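Local coordinates for nitronate monooxygenase family protein (Pseudomonas aeruginosa, PDB 4QIT) that uses FMN and molecular oxygen to oxidatively denitrify alkyl nitronates, with the toxin propionate 3-nitronate as its best substrate, at residues 33-38 with 62-67. The protein carries 1 engineered substitution. Residues are numbered along the deposited sequence; the frame is centred on the assembly and turned at random.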
ATOM      1  N   ALA A  33     -10.440 -24.493  16.770  1.00 12.15           N
ATOM      2  CA  ALA A  33     -11.195 -25.127  15.691  1.00 13.34           C
ATOM      3  C   ALA A  33     -10.747 -24.632  14.310  1.00 13.68           C
ATOM      4  O   ALA A  33     -10.590 -25.431  13.388  1.00 12.16           O
ATOM      5  CB  ALA A  33     -12.691 -24.916  15.878  1.00 13.81           C
ATOM      6  N   LEU A  34     -10.545 -23.322  14.171  1.00 12.73           N
ATOM      7  CA  LEU A  34     -10.115 -22.762  12.888  1.00 12.21           C
ATOM      8  C   LEU A  34      -8.718 -23.263  12.525  1.00 11.38           C
ATOM      9  O   LEU A  34      -8.486 -23.718  11.398  1.00 11.75           O
ATOM     10  CB  LEU A  34     -10.145 -21.225  12.921  1.00  9.96           C
ATOM     11  CG  LEU A  34      -9.588 -20.571  11.656  1.00 10.38           C
ATOM     12  CD1 LEU A  34     -10.416 -20.944  10.446  1.00 13.55           C
ATOM     13  CD2 LEU A  34      -9.538 -19.057  11.819  1.00 11.79           C
ATOM     14  N   ALA A  35      -7.795 -23.182  13.486  1.00 10.99           N
ATOM     15  CA  ALA A  35      -6.422 -23.616  13.287  1.00 10.36           C
ATOM     16  C   ALA A  35      -6.365 -25.090  12.891  1.00 10.16           C
ATOM     17  O   ALA A  35      -5.659 -25.469  11.947  1.00 11.19           O
ATOM     18  CB  ALA A  35      -5.585 -23.362  14.555  1.00 11.29           C
ATOM     19  N   ALA A  36      -7.120 -25.925  13.603  1.00 12.57           N
ATOM     20  CA  ALA A  36      -7.063 -27.360  13.349  1.00 12.57           C
ATOM     21  C   ALA A  36      -7.635 -27.703  11.983  1.00 12.71           C
ATOM     22  O   ALA A  36      -7.126 -28.593  11.301  1.00 12.53           O
ATOM     23  CB  ALA A  36      -7.787 -28.119  14.433  1.00 13.88           C
ATOM     24  N   ALA A  37      -8.688 -26.998  11.586  1.00 11.28           N
ATOM     25  CA  ALA A  37      -9.299 -27.220  10.279  1.00 10.66           C
ATOM     26  C   ALA A  37      -8.311 -26.932   9.148  1.00 12.51           C
ATOM     27  O   ALA A  37      -8.175 -27.719   8.203  1.00 13.04           O
ATOM     28  CB  ALA A  37     -10.565 -26.389  10.131  1.00 12.67           C
ATOM     29  N   VAL A  38      -7.602 -25.810   9.252  1.00 10.99           N
ATOM     30  CA  VAL A  38      -6.615 -25.450   8.241  1.00  9.63           C
ATOM     31  C   VAL A  38      -5.431 -26.417   8.220  1.00  9.79           C
ATOM     32  O   VAL A  38      -4.988 -26.848   7.152  1.00 11.71           O
ATOM     33  CB  VAL A  38      -6.139 -24.000   8.449  1.00  9.60           C
ATOM     34  CG1 VAL A  38      -5.023 -23.653   7.491  1.00 11.34           C
ATOM     35  CG2 VAL A  38      -7.316 -23.058   8.267  1.00 11.16           C
ATOM     36  N   ARG A  62      -3.048 -27.195  23.701  1.00 17.49           N
ATOM     37  CA  ARG A  62      -3.505 -28.566  23.853  1.00 19.95           C
ATOM     38  C   ARG A  62      -4.856 -28.789  23.187  1.00 17.17           C
ATOM     39  O   ARG A  62      -5.112 -29.869  22.651  1.00 17.35           O
ATOM     40  CB  ARG A  62      -3.520 -28.962  25.328  1.00 19.90           C
ATOM     41  CG  ARG A  62      -2.115 -29.009  25.889  1.00 20.56           C
ATOM     42  CD  ARG A  62      -2.055 -29.515  27.309  1.00 26.20           C
ATOM     43  NE  ARG A  62      -0.667 -29.595  27.754  1.00 26.94           N
ATOM     44  CZ  ARG A  62      -0.275 -30.161  28.891  1.00 31.55           C
ATOM     45  NH1 ARG A  62      -1.168 -30.710  29.702  1.00 31.33           N
ATOM     46  NH2 ARG A  62       1.013 -30.182  29.209  1.00 26.13           N
ATOM     47  N   GLU A  63      -5.710 -27.768  23.187  1.00 16.20           N
ATOM     48  CA  GLU A  63      -6.986 -27.886  22.485  1.00 17.67           C
ATOM     49  C   GLU A  63      -6.770 -28.108  20.987  1.00 16.67           C
ATOM     50  O   GLU A  63      -7.442 -28.943  20.373  1.00 18.00           O
ATOM     51  CB  GLU A  63      -7.872 -26.658  22.717  1.00 19.05           C
ATOM     52  CG  GLU A  63      -8.450 -26.564  24.126  1.00 27.88           C
ATOM     53  CD  GLU A  63      -9.397 -25.386  24.302  1.00 34.14           C
ATOM     54  OE1 GLU A  63      -9.596 -24.951  25.460  1.00 40.15           O
ATOM     55  OE2 GLU A  63      -9.944 -24.896  23.289  1.00 28.53           O
ATOM     56  N   VAL A  64      -5.851 -27.351  20.394  1.00 15.68           N
ATOM     57  CA  VAL A  64      -5.540 -27.534  18.976  1.00 14.50           C
ATOM     58  C   VAL A  64      -5.068 -28.966  18.710  1.00 17.57           C
ATOM     59  O   VAL A  64      -5.525 -29.608  17.765  1.00 16.64           O
ATOM     60  CB  VAL A  64      -4.474 -26.531  18.481  1.00 13.84           C
ATOM     61  CG1 VAL A  64      -4.235 -26.691  16.993  1.00 14.75           C
ATOM     62  CG2 VAL A  64      -4.907 -25.095  18.791  1.00 15.04           C
ATOM     63  N   ARG A  65      -4.178 -29.464  19.566  1.00 15.23           N
ATOM     64  CA  ARG A  65      -3.642 -30.816  19.408  1.00 16.99           C
ATOM     65  C   ARG A  65      -4.693 -31.907  19.552  1.00 19.49           C
ATOM     66  O   ARG A  65      -4.517 -33.010  19.030  1.00 21.73           O
ATOM     67  CB  ARG A  65      -2.496 -31.068  20.388  1.00 23.25           C
ATOM     68  CG  ARG A  65      -1.195 -30.417  19.982  1.00 23.29           C
ATOM     69  CD  ARG A  65      -0.004 -31.083  20.662  1.00 29.53           C
ATOM     70  NE  ARG A  65       1.162 -30.204  20.709  1.00 34.65           N
ATOM     71  CZ  ARG A  65       2.214 -30.302  19.904  1.00 30.23           C
ATOM     72  NH1 ARG A  65       2.268 -31.254  18.983  1.00 38.04           N
ATOM     73  NH2 ARG A  65       3.222 -29.455  20.028  1.00 30.59           N
ATOM     74  N   GLY A  66      -5.777 -31.605  20.262  1.00 18.44           N
ATOM     75  CA  GLY A  66      -6.881 -32.537  20.383  1.00 21.16           C
ATOM     76  C   GLY A  66      -7.731 -32.579  19.126  1.00 22.10           C
ATOM     77  O   GLY A  66      -8.592 -33.450  18.986  1.00 21.65           O
ATOM     78  N   LEU A  67      -7.489 -31.636  18.214  1.00 15.58           N
ATOM     79  CA  LEU A  67      -8.290 -31.515  16.994  1.00 17.04           C
ATOM     80  C   LEU A  67      -7.492 -31.767  15.703  1.00 18.18           C
ATOM     81  O   LEU A  67      -8.080 -31.971  14.640  1.00 17.97           O
ATOM     82  CB  LEU A  67      -8.964 -30.138  16.932  1.00 15.88           C
ATOM     83  CG  LEU A  67      -9.896 -29.727  18.060  1.00 15.87           C
ATOM     84  CD1 LEU A  67     -10.304 -28.267  17.904  1.00 16.49           C
ATOM     85  CD2 LEU A  67     -11.125 -30.623  18.062  1.00 17.06           C
TER
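The methyl group of Ala36 sits squarely over one face of the Leu67 carbonyl group, with Ala36 CB 3.9 Å from Leu67 O; the flat groups here are backbone carbonyls, since the side chains that meet are all aliphatic. A second carbonyl, that of Val64, makes a looser contact with the same methyl, Val64 O lying farther off, 4.3 Å from Ala36 CB. This oxygen accepts the amide of Leu67, a 2.9 Å backbone bond from Leu67 N to Val64 O. Ala36 CB and Leu67 CB then press together at 3.4 Å, tighter than ordinary van der Waals contact. Leu67 holds CG anti to its carbonyl carbon (chi1 -59°), which carries the branch past Ala36 toward the preceding helical turn, where Leu67 CD1 lies 3.9 Å from Ala33 N. On the buried side, Ala35 CB meets Val64 CG1 more loosely, at 4.3 Å; the Ala35 side chain is about 12 Å from the FMN. Asn40, further along helix 32-41, adds a polar tie by donating its side-chain amide to Leu67 O. Beneath this layer Ala35 rests on Gln23 of strand 21-23 and Val64 on Phe72 of strand 72-77. The small alanines of helix 32-41 allow close approach to Val64 of helix 54-65 and to Leu67 just beyond it, on the outside of the parallel barrel, the packing of neighbouring outer helices in a TIM barrel.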